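Local coordinates for invasion protein InvA (Salmonella enterica, PDB 2X49), which is an inner-membrane protein of the type III secretion export apparatus, here its C-terminal domain, involved in bacterial invasion of intestinal epithelial cells, at residues E29-Q34 and V41-V46; M78-Y83 and F105-E110; K195-A200 and G220-Y225; L236-V241 and V327-T332. One frame throughout, in Å; residues are numbered along the deposited sequence.

Contact 1 (E29-Q34 and V41-V46); sequences ERLRSQ and VRLPEV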
loop_
_atom_site.group_PDB
_atom_site.type_symbol
_atom_site.label_atom_id
_atom_site.label_comp_id
_atom_site.label_asym_id
_atom_site.label_seq_id
_atom_site.Cartn_x
_atom_site.Cartn_y
_atom_site.Cartn_z
ATOM N N GLU A 29 18.597 8.345 0.094
ATOM C CA GLU A 29 18.475 8.990 1.416
ATOM C C GLU A 29 17.041 9.448 1.607
ATOM O O GLU A 29 16.448 9.288 2.679
ATOM C CB GLU A 29 19.488 10.132 1.589
ATOM C CG GLU A 29 20.972 9.688 1.323
ATOM C CD GLU A 29 21.543 10.051 -0.109
ATOM O OE1 GLU A 29 22.509 10.870 -0.196
ATOM O OE2 GLU A 29 21.065 9.506 -1.133
ATOM N N ARG A 30 16.473 9.928 0.511
ATOM C CA ARG A 30 15.107 10.480 0.547
ATOM C C ARG A 30 14.053 9.357 0.660
ATOM O O ARG A 30 13.019 9.495 1.336
ATOM C CB ARG A 30 14.824 11.346 -0.667
ATOM C CG ARG A 30 15.437 12.690 -0.511
ATOM C CD ARG A 30 15.566 13.370 -1.883
ATOM N NE ARG A 30 14.255 13.784 -2.366
ATOM C CZ ARG A 30 13.982 14.235 -3.588
ATOM N NH1 ARG A 30 14.926 14.360 -4.517
ATOM N NH2 ARG A 30 12.733 14.584 -3.877
ATOM N N LEU A 31 14.339 8.237 0.017
ATOM C CA LEU A 31 13.494 7.029 0.152
ATOM C C LEU A 31 13.403 6.640 1.618
ATOM O O LEU A 31 12.308 6.359 2.154
ATOM C CB LEU A 31 13.987 5.846 -0.702
ATOM C CG LEU A 31 13.360 4.476 -0.451
ATOM C CD1 LEU A 31 11.871 4.569 -0.772
ATOM C CD2 LEU A 31 14.074 3.373 -1.325
ATOM N N ARG A 32 14.553 6.630 2.263
ATOM C CA ARG A 32 14.637 6.173 3.672
ATOM C C ARG A 32 13.973 7.157 4.589
ATOM O O ARG A 32 13.186 6.770 5.458
ATOM C CB ARG A 32 16.061 5.886 4.150
ATOM C CG ARG A 32 16.646 4.704 3.424
ATOM C CD ARG A 32 18.044 4.419 3.865
ATOM N NE ARG A 32 17.984 3.608 5.076
ATOM C CZ ARG A 32 18.849 3.626 6.080
ATOM N NH1 ARG A 32 19.892 4.440 6.094
ATOM N NH2 ARG A 32 18.656 2.808 7.092
ATOM N N SER A 33 14.220 8.430 4.380
ATOM C CA SER A 33 13.677 9.422 5.302
ATOM C C SER A 33 12.181 9.537 5.161
ATOM O O SER A 33 11.438 9.622 6.158
ATOM C CB SER A 33 14.354 10.802 5.151
ATOM O OG SER A 33 14.282 11.253 3.831
ATOM N N GLN A 34 11.724 9.533 3.917
ATOM C CA GLN A 34 10.279 9.705 3.623
ATOM C C GLN A 34 9.473 8.484 4.070
ATOM O O GLN A 34 8.345 8.618 4.553
ATOM C CB GLN A 34 9.980 10.039 2.171
ATOM C CG GLN A 34 8.551 10.584 2.036
ATOM C CD GLN A 34 8.330 11.909 2.805
ATOM O OE1 GLN A 34 9.180 12.799 2.796
ATOM N NE2 GLN A 34 7.165 12.049 3.441
ATOM N N VAL A 41 8.326 3.393 10.321
ATOM C CA VAL A 41 9.407 2.392 10.475
ATOM C C VAL A 41 10.557 2.673 9.531
ATOM O O VAL A 41 10.451 3.370 8.524
ATOM C CB VAL A 41 8.903 0.943 10.354
ATOM C CG1 VAL A 41 7.766 0.666 11.411
ATOM C CG2 VAL A 41 8.405 0.704 8.954
ATOM N N ARG A 42 11.679 2.095 9.886
ATOM C CA ARG A 42 12.937 2.367 9.192
ATOM C C ARG A 42 13.221 1.302 8.166
ATOM O O ARG A 42 13.026 0.111 8.409
ATOM C CB ARG A 42 14.081 2.387 10.165
ATOM C CG ARG A 42 13.934 3.266 11.357
ATOM C CD ARG A 42 14.424 4.616 11.013
ATOM N NE ARG A 42 14.568 5.481 12.190
ATOM C CZ ARG A 42 14.880 6.767 12.080
ATOM N NH1 ARG A 42 15.114 7.245 10.891
ATOM N NH2 ARG A 42 14.965 7.549 13.131
ATOM N N LEU A 43 13.619 1.758 6.983
ATOM C CA LEU A 43 14.146 0.800 5.987
ATOM C C LEU A 43 15.594 0.445 6.208
ATOM O O LEU A 43 16.318 1.169 6.859
ATOM C CB LEU A 43 13.985 1.377 4.558
ATOM C CG LEU A 43 12.579 1.716 4.045
ATOM C CD1 LEU A 43 12.616 2.530 2.717
ATOM C CD2 LEU A 43 11.843 0.445 3.820
ATOM N N PRO A 44 16.039 -0.686 5.628
ATOM C CA PRO A 44 17.464 -0.948 5.564
ATOM C C PRO A 44 18.159 0.064 4.684
ATOM O O PRO A 44 17.523 0.879 4.025
ATOM C CB PRO A 44 17.540 -2.292 4.826
ATOM C CG PRO A 44 16.175 -2.889 4.984
ATOM C CD PRO A 44 15.266 -1.738 4.947
ATOM N N GLU A 45 19.458 -0.025 4.708
ATOM C CA GLU A 45 20.294 0.758 3.759
ATOM C C GLU A 45 19.908 0.426 2.340
ATOM O O GLU A 45 19.392 -0.647 2.016
ATOM C CB GLU A 45 21.761 0.405 3.963
ATOM C CG GLU A 45 22.347 0.756 5.308
ATOM C CD GLU A 45 23.043 2.089 5.310
ATOM O OE1 GLU A 45 23.046 2.786 4.270
ATOM O OE2 GLU A 45 23.657 2.393 6.334
ATOM N N VAL A 46 20.003 1.450 1.512
ATOM C CA VAL A 46 19.655 1.370 0.107
ATOM C C VAL A 46 20.892 1.619 -0.726
ATOM O O VAL A 46 21.547 2.632 -0.603
ATOM C CB VAL A 46 18.602 2.397 -0.229
ATOM C CG1 VAL A 46 18.332 2.411 -1.741
ATOM C CG2 VAL A 46 17.266 2.164 0.560
HETATM O O HOH W 1 13.841 4.577 6.821
#

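Contact 2 (M78-Y83 and F105-E110); sequences MRVVNY and FWVTHE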
loop_
_atom_site.group_PDB
_atom_site.type_symbol
_atom_site.label_atom_id
_atom_site.label_comp_id
_atom_site.label_asym_id
_atom_site.label_seq_id
_atom_site.Cartn_x
_atom_site.Cartn_y
_atom_site.Cartn_z
ATOM N N MET A 78 5.965 13.681 -17.108
ATOM C CA MET A 78 5.020 13.860 -16.008
ATOM C C MET A 78 3.946 12.792 -16.082
ATOM O O MET A 78 3.374 12.534 -17.122
ATOM C CB MET A 78 4.346 15.241 -16.088
ATOM C CG MET A 78 5.273 16.374 -15.949
ATOM S SD MET A 78 6.000 16.514 -14.321
ATOM C CE MET A 78 4.560 17.112 -13.393
ATOM N N ARG A 79 3.585 12.248 -14.931
ATOM C CA ARG A 79 2.498 11.269 -14.912
ATOM C C ARG A 79 1.142 11.895 -14.676
ATOM O O ARG A 79 0.984 12.707 -13.759
ATOM C CB ARG A 79 2.758 10.214 -13.847
ATOM C CG ARG A 79 1.704 9.142 -13.926
ATOM C CD ARG A 79 1.763 8.025 -12.889
ATOM N NE ARG A 79 0.415 7.448 -12.768
ATOM C CZ ARG A 79 -0.148 7.020 -11.643
ATOM N NH1 ARG A 79 0.516 7.064 -10.495
ATOM N NH2 ARG A 79 -1.400 6.551 -11.665
ATOM N N VAL A 80 0.181 11.476 -15.498
ATOM C CA VAL A 80 -1.252 11.862 -15.368
ATOM C C VAL A 80 -1.931 10.835 -14.494
ATOM O O VAL A 80 -2.306 9.752 -14.906
ATOM C CB VAL A 80 -2.008 11.991 -16.720
ATOM C CG1 VAL A 80 -3.391 12.700 -16.507
ATOM C CG2 VAL A 80 -1.199 12.809 -17.711
ATOM N N VAL A 81 -2.130 11.226 -13.251
ATOM C CA VAL A 81 -2.668 10.277 -12.212
ATOM C C VAL A 81 -4.097 9.844 -12.485
ATOM O O VAL A 81 -4.425 8.665 -12.418
ATOM C CB VAL A 81 -2.501 10.837 -10.771
ATOM C CG1 VAL A 81 -3.104 9.900 -9.679
ATOM C CG2 VAL A 81 -0.994 11.138 -10.445
ATOM N N ASN A 82 -4.938 10.805 -12.819
ATOM C CA ASN A 82 -6.361 10.567 -13.120
ATOM C C ASN A 82 -6.656 10.661 -14.615
ATOM O O ASN A 82 -7.624 11.254 -15.070
ATOM C CB ASN A 82 -7.282 11.476 -12.292
ATOM C CG ASN A 82 -7.094 12.950 -12.603
ATOM O OD1 ASN A 82 -6.092 13.327 -13.183
ATOM N ND2 ASN A 82 -8.054 13.790 -12.207
ATOM N N TYR A 83 -5.810 9.988 -15.366
ATOM C CA TYR A 83 -5.978 9.907 -16.842
ATOM C C TYR A 83 -7.368 9.436 -17.287
ATOM O O TYR A 83 -8.030 8.622 -16.643
ATOM C CB TYR A 83 -4.946 8.937 -17.421
ATOM C CG TYR A 83 -4.926 8.904 -18.928
ATOM C CD1 TYR A 83 -4.228 9.848 -19.658
ATOM C CD2 TYR A 83 -5.617 7.919 -19.624
ATOM C CE1 TYR A 83 -4.224 9.829 -21.055
ATOM C CE2 TYR A 83 -5.606 7.872 -21.041
ATOM C CZ TYR A 83 -4.912 8.833 -21.743
ATOM O OH TYR A 83 -4.926 8.763 -23.130
ATOM N N PHE A 105 0.164 6.531 -17.522
ATOM C CA PHE A 105 0.143 7.481 -18.627
ATOM C C PHE A 105 1.026 8.669 -18.313
ATOM O O PHE A 105 0.902 9.334 -17.284
ATOM C CB PHE A 105 -1.307 7.928 -18.886
ATOM C CG PHE A 105 -2.206 6.797 -19.338
ATOM C CD1 PHE A 105 -2.343 6.485 -20.678
ATOM C CD2 PHE A 105 -2.885 6.036 -18.408
ATOM C CE1 PHE A 105 -3.135 5.417 -21.076
ATOM C CE2 PHE A 105 -3.710 4.982 -18.815
ATOM C CZ PHE A 105 -3.797 4.659 -20.112
ATOM N N TRP A 106 1.919 8.901 -19.243
ATOM C CA TRP A 106 2.915 9.971 -19.091
ATOM C C TRP A 106 2.796 10.944 -20.294
ATOM O O TRP A 106 2.624 10.548 -21.466
ATOM C CB TRP A 106 4.336 9.417 -19.011
ATOM C CG TRP A 106 4.614 8.429 -17.877
ATOM C CD1 TRP A 106 4.230 7.097 -17.828
ATOM C CD2 TRP A 106 5.317 8.692 -16.690
ATOM N NE1 TRP A 106 4.694 6.555 -16.697
ATOM C CE2 TRP A 106 5.351 7.501 -15.949
ATOM C CE3 TRP A 106 5.962 9.818 -16.178
ATOM C CZ2 TRP A 106 6.000 7.401 -14.707
ATOM C CZ3 TRP A 106 6.577 9.734 -14.971
ATOM C CH2 TRP A 106 6.624 8.526 -14.225
ATOM N N VAL A 107 2.988 12.227 -19.965
ATOM C CA VAL A 107 2.937 13.296 -20.946
ATOM C C VAL A 107 4.121 14.253 -20.774
ATOM O O VAL A 107 4.842 14.265 -19.774
ATOM C CB VAL A 107 1.603 14.087 -20.886
ATOM C CG1 VAL A 107 0.420 13.165 -21.152
ATOM C CG2 VAL A 107 1.456 14.796 -19.586
ATOM N N THR A 108 4.275 15.079 -21.785
ATOM C CA THR A 108 5.295 16.114 -21.681
ATOM C C THR A 108 4.942 17.144 -20.640
ATOM O O THR A 108 3.782 17.325 -20.252
ATOM C CB THR A 108 5.591 16.829 -23.047
ATOM O OG1 THR A 108 4.446 17.615 -23.442
ATOM C CG2 THR A 108 5.974 15.813 -24.145
ATOM N N HIS A 109 5.944 17.917 -20.271
ATOM C CA HIS A 109 5.745 18.988 -19.298
ATOM C C HIS A 109 4.733 20.013 -19.825
ATOM O O HIS A 109 3.801 20.460 -19.118
ATOM C CB HIS A 109 7.052 19.659 -18.888
ATOM C CG HIS A 109 7.905 18.819 -17.981
ATOM N ND1 HIS A 109 8.089 19.108 -16.649
ATOM C CD2 HIS A 109 8.620 17.698 -18.218
ATOM C CE1 HIS A 109 8.892 18.211 -16.103
ATOM N NE2 HIS A 109 9.227 17.335 -17.032
ATOM N N GLU A 110 4.899 20.330 -21.098
ATOM C CA GLU A 110 4.019 21.325 -21.751
ATOM C C GLU A 110 2.577 20.808 -21.791
ATOM O O GLU A 110 1.604 21.537 -21.492
ATOM C CB GLU A 110 4.536 21.700 -23.154
ATOM C CG GLU A 110 3.696 22.759 -23.869
ATOM C CD GLU A 110 4.265 23.151 -25.222
ATOM O OE1 GLU A 110 5.335 22.635 -25.614
ATOM O OE2 GLU A 110 3.671 24.000 -25.905
HETATM O O HOH W 2 -1.197 7.400 -15.113
#

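Contact 3 (K195-A200 and G220-Y225); sequences KLIMEA and GAMARY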
loop_
_atom_site.group_PDB
_atom_site.type_symbol
_atom_site.label_atom_id
_atom_site.label_comp_id
_atom_site.label_asym_id
_atom_site.label_seq_id
_atom_site.Cartn_x
_atom_site.Cartn_y
_atom_site.Cartn_z
ATOM N N LYS A 195 0.799 5.667 19.714
ATOM C CA LYS A 195 0.049 5.904 20.971
ATOM C C LYS A 195 -1.386 5.446 20.743
ATOM O O LYS A 195 -2.019 4.749 21.558
ATOM C CB LYS A 195 0.053 7.353 21.422
ATOM C CG LYS A 195 -0.733 7.608 22.735
ATOM C CD LYS A 195 -0.786 9.072 23.077
ATOM C CE LYS A 195 -1.566 9.342 24.373
ATOM N NZ LYS A 195 -1.756 10.806 24.695
ATOM N N LEU A 196 -1.902 5.822 19.600
ATOM C CA LEU A 196 -3.307 5.441 19.273
ATOM C C LEU A 196 -3.475 3.943 19.043
ATOM O O LEU A 196 -4.485 3.312 19.397
ATOM C CB LEU A 196 -3.837 6.255 18.107
ATOM C CG LEU A 196 -4.085 7.703 18.524
ATOM C CD1 LEU A 196 -4.838 8.452 17.397
ATOM C CD2 LEU A 196 -4.824 7.829 19.870
ATOM N N ILE A 197 -2.467 3.330 18.470
ATOM C CA ILE A 197 -2.511 1.950 18.201
ATOM C C ILE A 197 -2.539 1.226 19.541
ATOM O O ILE A 197 -3.267 0.261 19.711
ATOM C CB ILE A 197 -1.369 1.459 17.315
ATOM C CG1 ILE A 197 -1.589 1.989 15.903
ATOM C CG2 ILE A 197 -1.310 -0.045 17.234
ATOM C CD1 ILE A 197 -0.369 1.807 15.024
ATOM N N MET A 198 -1.681 1.661 20.424
ATOM C CA MET A 198 -1.582 1.059 21.785
ATOM C C MET A 198 -2.857 1.248 22.566
ATOM O O MET A 198 -3.289 0.334 23.295
ATOM C CB MET A 198 -0.351 1.528 22.532
ATOM C CG MET A 198 0.945 1.092 21.928
ATOM S SD MET A 198 1.188 -0.679 22.092
ATOM C CE MET A 198 1.194 -1.164 20.385
ATOM N N GLU A 199 -3.472 2.408 22.440
ATOM C CA GLU A 199 -4.758 2.628 23.143
ATOM C C GLU A 199 -5.797 1.611 22.625
ATOM O O GLU A 199 -6.608 1.055 23.377
ATOM C CB GLU A 199 -5.281 4.056 22.984
ATOM C CG GLU A 199 -4.513 5.035 23.790
ATOM C CD GLU A 199 -4.916 6.489 23.513
ATOM O OE1 GLU A 199 -5.645 6.712 22.502
ATOM O OE2 GLU A 199 -4.502 7.386 24.289
ATOM N N ALA A 200 -5.744 1.346 21.336
ATOM C CA ALA A 200 -6.702 0.399 20.729
ATOM C C ALA A 200 -6.405 -1.036 21.113
ATOM O O ALA A 200 -7.312 -1.829 21.372
ATOM C CB ALA A 200 -6.763 0.564 19.168
ATOM N N GLY A 220 -10.088 -0.509 12.631
ATOM C CA GLY A 220 -11.280 0.311 12.925
ATOM C C GLY A 220 -10.989 1.529 13.821
ATOM O O GLY A 220 -11.502 2.647 13.647
ATOM N N ALA A 221 -10.172 1.281 14.816
ATOM C CA ALA A 221 -9.808 2.319 15.775
ATOM C C ALA A 221 -9.033 3.415 15.065
ATOM O O ALA A 221 -9.101 4.590 15.398
ATOM C CB ALA A 221 -8.967 1.763 16.952
ATOM N N MET A 222 -8.317 2.995 14.051
ATOM C CA MET A 222 -7.371 3.860 13.310
ATOM C C MET A 222 -7.994 4.458 12.073
ATOM O O MET A 222 -7.310 5.011 11.220
ATOM C CB MET A 222 -6.104 3.073 12.918
ATOM C CG MET A 222 -5.214 2.704 14.102
ATOM S SD MET A 222 -4.801 4.014 15.289
ATOM C CE MET A 222 -3.662 4.944 14.227
ATOM N N ALA A 223 -9.302 4.316 11.964
ATOM C CA ALA A 223 -9.998 4.680 10.728
ATOM C C ALA A 223 -9.620 6.054 10.115
ATOM O O ALA A 223 -9.305 6.188 8.922
ATOM C CB ALA A 223 -11.505 4.593 10.901
ATOM N N ARG A 224 -9.594 7.046 10.980
ATOM C CA ARG A 224 -9.295 8.391 10.552
ATOM C C ARG A 224 -7.944 8.454 9.868
ATOM O O ARG A 224 -7.764 9.108 8.860
ATOM C CB ARG A 224 -9.316 9.346 11.748
ATOM C CG ARG A 224 -8.770 10.698 11.452
ATOM C CD ARG A 224 -8.859 11.558 12.703
ATOM N NE ARG A 224 -8.339 12.902 12.472
ATOM C CZ ARG A 224 -8.695 13.975 13.170
ATOM N NH1 ARG A 224 -9.578 13.885 14.166
ATOM N NH2 ARG A 224 -8.164 15.146 12.874
ATOM N N TYR A 225 -7.018 7.712 10.432
ATOM C CA TYR A 225 -5.595 7.753 9.983
ATOM C C TYR A 225 -5.383 6.982 8.696
ATOM O O TYR A 225 -4.558 7.327 7.857
ATOM C CB TYR A 225 -4.680 7.292 11.127
ATOM C CG TYR A 225 -4.830 8.260 12.277
ATOM C CD1 TYR A 225 -4.099 9.444 12.306
ATOM C CD2 TYR A 225 -5.754 8.047 13.278
ATOM C CE1 TYR A 225 -4.304 10.412 13.322
ATOM C CE2 TYR A 225 -5.956 8.979 14.293
ATOM C CZ TYR A 225 -5.231 10.175 14.307
ATOM O OH TYR A 225 -5.398 11.127 15.294
#

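Contact 4 (L236-V241 and V327-T332); sequences LRAVMV and VNVIKT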
loop_
_atom_site.group_PDB
_atom_site.type_symbol
_atom_site.label_atom_id
_atom_site.label_comp_id
_atom_site.label_asym_id
_atom_site.label_seq_id
_atom_site.Cartn_x
_atom_site.Cartn_y
_atom_site.Cartn_z
ATOM N N LEU A 236 -10.389 10.810 -2.664
ATOM C CA LEU A 236 -10.223 9.356 -2.652
ATOM C C LEU A 236 -10.823 8.747 -3.908
ATOM O O LEU A 236 -12.013 8.898 -4.198
ATOM C CB LEU A 236 -10.881 8.764 -1.411
ATOM C CG LEU A 236 -10.696 7.292 -1.148
ATOM C CD1 LEU A 236 -9.252 7.024 -0.732
ATOM C CD2 LEU A 236 -11.645 6.838 -0.059
ATOM N N ARG A 237 -9.986 8.052 -4.661
ATOM C CA ARG A 237 -10.429 7.376 -5.895
ATOM C C ARG A 237 -10.693 5.920 -5.573
ATOM O O ARG A 237 -9.826 5.258 -5.052
ATOM C CB ARG A 237 -9.388 7.504 -7.014
ATOM C CG ARG A 237 -8.998 8.925 -7.265
ATOM C CD ARG A 237 -7.956 9.116 -8.341
ATOM N NE ARG A 237 -7.850 10.553 -8.584
ATOM C CZ ARG A 237 -6.975 11.361 -7.995
ATOM N NH1 ARG A 237 -6.059 10.882 -7.170
ATOM N NH2 ARG A 237 -7.004 12.652 -8.248
ATOM N N ALA A 238 -11.896 5.473 -5.897
ATOM C CA ALA A 238 -12.428 4.159 -5.483
ATOM C C ALA A 238 -13.182 3.419 -6.552
ATOM O O ALA A 238 -13.737 3.981 -7.474
ATOM C CB ALA A 238 -13.351 4.349 -4.260
ATOM N N VAL A 239 -13.098 2.104 -6.383
ATOM C CA VAL A 239 -13.955 1.112 -7.043
ATOM C C VAL A 239 -14.829 0.459 -5.973
ATOM O O VAL A 239 -14.374 0.062 -4.919
ATOM C CB VAL A 239 -13.097 0.059 -7.767
ATOM C CG1 VAL A 239 -13.963 -1.100 -8.292
ATOM C CG2 VAL A 239 -12.263 0.704 -8.900
ATOM N N MET A 240 -16.117 0.356 -6.236
ATOM C CA MET A 240 -17.047 -0.199 -5.235
ATOM C C MET A 240 -17.296 -1.646 -5.567
ATOM O O MET A 240 -17.412 -2.002 -6.715
ATOM C CB MET A 240 -18.348 0.589 -5.256
ATOM C CG MET A 240 -19.391 0.154 -4.223
ATOM S SD MET A 240 -20.211 1.615 -3.580
ATOM C CE MET A 240 -18.751 2.364 -2.869
ATOM N N VAL A 241 -17.356 -2.464 -4.550
ATOM C CA VAL A 241 -17.775 -3.872 -4.696
ATOM C C VAL A 241 -19.318 -3.908 -4.675
ATOM O O VAL A 241 -19.965 -3.351 -3.812
ATOM C CB VAL A 241 -17.193 -4.777 -3.574
ATOM C CG1 VAL A 241 -17.583 -6.228 -3.798
ATOM C CG2 VAL A 241 -15.665 -4.629 -3.468
ATOM N N VAL A 327 -14.956 11.897 -2.525
ATOM C CA VAL A 327 -14.799 10.500 -2.977
ATOM C C VAL A 327 -15.297 10.360 -4.400
ATOM O O VAL A 327 -16.355 10.836 -4.771
ATOM C CB VAL A 327 -15.534 9.503 -2.027
ATOM C CG1 VAL A 327 -15.382 8.048 -2.480
ATOM C CG2 VAL A 327 -14.999 9.601 -0.598
ATOM N N ASN A 328 -14.475 9.747 -5.222
ATOM C CA ASN A 328 -14.810 9.523 -6.615
ATOM C C ASN A 328 -14.844 8.036 -6.898
ATOM O O ASN A 328 -13.811 7.400 -7.034
ATOM C CB ASN A 328 -13.743 10.177 -7.497
ATOM C CG ASN A 328 -13.973 9.939 -8.973
ATOM O OD1 ASN A 328 -15.056 9.532 -9.382
ATOM N ND2 ASN A 328 -12.959 10.212 -9.785
ATOM N N VAL A 329 -16.047 7.492 -6.996
ATOM C CA VAL A 329 -16.218 6.076 -7.374
ATOM C C VAL A 329 -16.222 5.955 -8.890
ATOM O O VAL A 329 -17.135 6.412 -9.542
ATOM C CB VAL A 329 -17.545 5.469 -6.829
ATOM C CG1 VAL A 329 -17.732 4.057 -7.380
ATOM C CG2 VAL A 329 -17.551 5.446 -5.319
ATOM N N ILE A 330 -15.151 5.377 -9.424
ATOM C CA ILE A 330 -14.942 5.300 -10.904
ATOM C C ILE A 330 -15.530 4.056 -11.575
ATOM O O ILE A 330 -15.651 3.967 -12.792
ATOM C CB ILE A 330 -13.456 5.455 -11.289
ATOM C CG1 ILE A 330 -12.639 4.231 -10.888
ATOM C CG2 ILE A 330 -12.881 6.748 -10.706
ATOM C CD1 ILE A 330 -11.163 4.325 -11.350
ATOM N N LYS A 331 -15.965 3.138 -10.737
ATOM C CA LYS A 331 -16.396 1.818 -11.192
ATOM C C LYS A 331 -16.953 0.957 -10.069
ATOM O O LYS A 331 -16.524 1.063 -8.933
ATOM C CB LYS A 331 -15.216 1.070 -11.874
ATOM C CG LYS A 331 -15.708 -0.134 -12.619
ATOM C CD LYS A 331 -15.212 -0.187 -14.002
ATOM C CE LYS A 331 -15.891 -1.274 -14.743
ATOM N NZ LYS A 331 -14.956 -1.783 -15.745
ATOM N N THR A 332 -17.892 0.098 -10.447
ATOM C CA THR A 332 -18.425 -0.957 -9.534
ATOM C C THR A 332 -18.105 -2.359 -10.048
ATOM O O THR A 332 -18.219 -2.649 -11.225
ATOM C CB THR A 332 -19.963 -0.812 -9.349
ATOM O OG1 THR A 332 -20.258 0.443 -8.732
ATOM C CG2 THR A 332 -20.516 -1.915 -8.435
#

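Contact 1 (E29-Q34 and V41-V46)
Arg32, on helix 27-39, reaches across to the loop that follows the same helix and illustrates how one long side chain can fasten a returning chain. Among the polar contacts, its NH2 donates to Leu43 O at 2.9 Å with an N-H...O angle of 171°, the oxygen lying in the guanidinium plane; NE adds a weak bond to the same oxygen. The turn at chi3 (84°) swings the guanidinium over the loop, where one of its faces meets the backbone N of Glu45. A water extends the link to the main chains: it donates to Arg32 O at 2.7 Å and accepts from Leu43 N at 2.8 Å.

The charge contact is looser. Glu45 OE1 stands 4.0 Å from Arg32 NH1, off the guanidinium plane and not in line with any N-H, and the two groups probably attract only through their charges.

Apolar groups close the buried side. Leu31 CG rests on Leu43 CD1 at 3.8 Å, while Leu31 CD2 meets Val46 CG2 at 3.9 Å, both pairs crossing at about a right angle. Val46 also touches Leu10 and Leu12 of strand 10-14. The arrangement belongs to a beta-alpha-beta crossover, in which the chain leaves strand 10-14 and passes through helices 16-24 and 27-39 before the parallel, adjacent strand 46-50.

Contact 2 (M78-Y83 and F105-E110)
Met78 and His109 meet where an antiparallel strand pair runs into the start of helix 109-116, and the methionine can be followed outward atom by atom. Its backbone pairs with Val107 in a hydrogen-bonded pair: Met78 N to Val107 O is 3.0 Å, Val107 N to Met78 O is 2.9 Å. Met78 CB lies beside Val107 O at 3.8 Å. Met78 CG sits almost centrally over one face of the His109 ring, 4.0 Å from its centroid, a CH-pi contact. The chain folds at chi2 (-67°), which keeps Met78 SD near the same ring, 3.8 Å from His109 CE1, in an oblique sulfur-aromatic approach. Beyond the two segments, Leu122 and Asn124 of the neighbouring strand also touch this side chain.

On the other face of the sheet the non-hydrogen-bonded pair Arg79 and Trp106 makes a second CH-pi contact, with Arg79 CB over the six-membered ring. Arg79 NE and Phe105 N both donate to a water that in turn donates to Val80 O, while salt bridges to Asp289 and Glu128 hold the guanidinium. At the far end Tyr83 and Phe105 form an offset stack, centroids 3.7 Å apart and planes only 4° from parallel.

A mercury ion lies about 3 Å from the His109 side chain. The chemistry implies an inner strand pair whose register is set by main-chain bonds, with CH-pi contacts, the ring stack and Val80 on Val107 adding to the packing.

Contact 3 (K195-A200 and G220-Y225)
The backbones of Ala200 and Ala221 approach to 6.2 Å between CA atoms, where helix 194-204 passes the junction of helices 211-221 and 223-231. This is helix-against-helix packing at a helical break: Met222 is the first residue to leave the helical conformation of one helix (phi -95°, psi 11°) and also holds the N-cap position of the next. The break changes the chain's course, so that Ala221 before it and Tyr225 after it both face helix 194-204, with the Met222 side chain between them.

No hydrogen bond joins the two segments; the contact is made by apolar surfaces. Met222 turns at chi2 and chi3, and this folded shape lays Met222 SD against two successive residues, Leu196 CB at 3.7 Å and Ile197 CG1 at 3.8 Å. The methyl Met222 CE stays with the same pair, 4.0 Å from Ile197 CG1. Ile197 belongs to the buried side, where it also packs on Val191 and on Leu181 of helix 174-185.

Toward the surface, Leu196 sends CD1 obliquely to the phenol of Tyr225, the two side chains crossing at about a right angle. Leu196 CD1 comes to 3.3 Å from Tyr225 CE2 and 3.4 Å from Tyr225 OH, a close fit. Packing is equally tight at the other end, where the methyl carbons Ala200 CB and Ala221 CB stand 3.3 Å apart, nearer than usual van der Waals contact.

Contact 4 (L236-V241 and V327-T332)
Leu236 and Asn328 open a ladder of main-chain bonds between two parallel strands, with Asn328 N donating to Leu236 O at 2.8 Å in a nearly straight bond (178°). The next rungs are Ala238 N to Asn328 O at 2.9 Å and Ile330 N to Ala238 O at 2.8 Å. The ladder then skips a residue: Met240 N takes Lys331 O, at 2.8 Å, in place of the oxygen of Ile330. Ile330 has phi/psi of -90°/-9°, and this local turn makes a beta bulge, with one extra residue in strand 327-332.

Side chains add a few apolar contacts beside the ladder. Met240 CB meets Val329 CG1 at 4.1 Å, and on the other face Val239 CG2 lies 4.1 Å from Ile330 CG1. The other branch, Val239 CG1, lies 3.4 Å from Lys331 O.

Farther out, Glu235 accepts from Asn328 ND2, and Lys331 NZ forms a salt bridge with Asp282 and a hydrogen bond to Lys279 O. Strand 327-332 is an outermost strand of the parallel sheet within this chain; strand 236-240 separates it from 291-294, whose Leu292 and Leu293 pack on Val239 and Ala238. Helix 223-231 leads into strand 236-240, and helix 243-252 follows it.

In the fold
Contacts 1 and 2 are largely buried, whereas contacts 3 and 4 are only partly so. Each joins different elements, and their chemistry follows their place in the fold: contact 1 combines an arginine, a water and apolar groups between a helix and its following loop; contact 3, between helices, has no hydrogen bond at all; contacts 2 and 4 rest on strand ladders, antiparallel with aromatic cover in one, parallel with aliphatic side chains and a methionine in the other. Only contacts 2 and 4 touch, where Asn82 and Val81 pack on Arg237. Contacts 3 and 4 are consecutive through helix 223-231 and strand 236-240, while contacts 2 and 3 lie on opposite sides of the chain's centre.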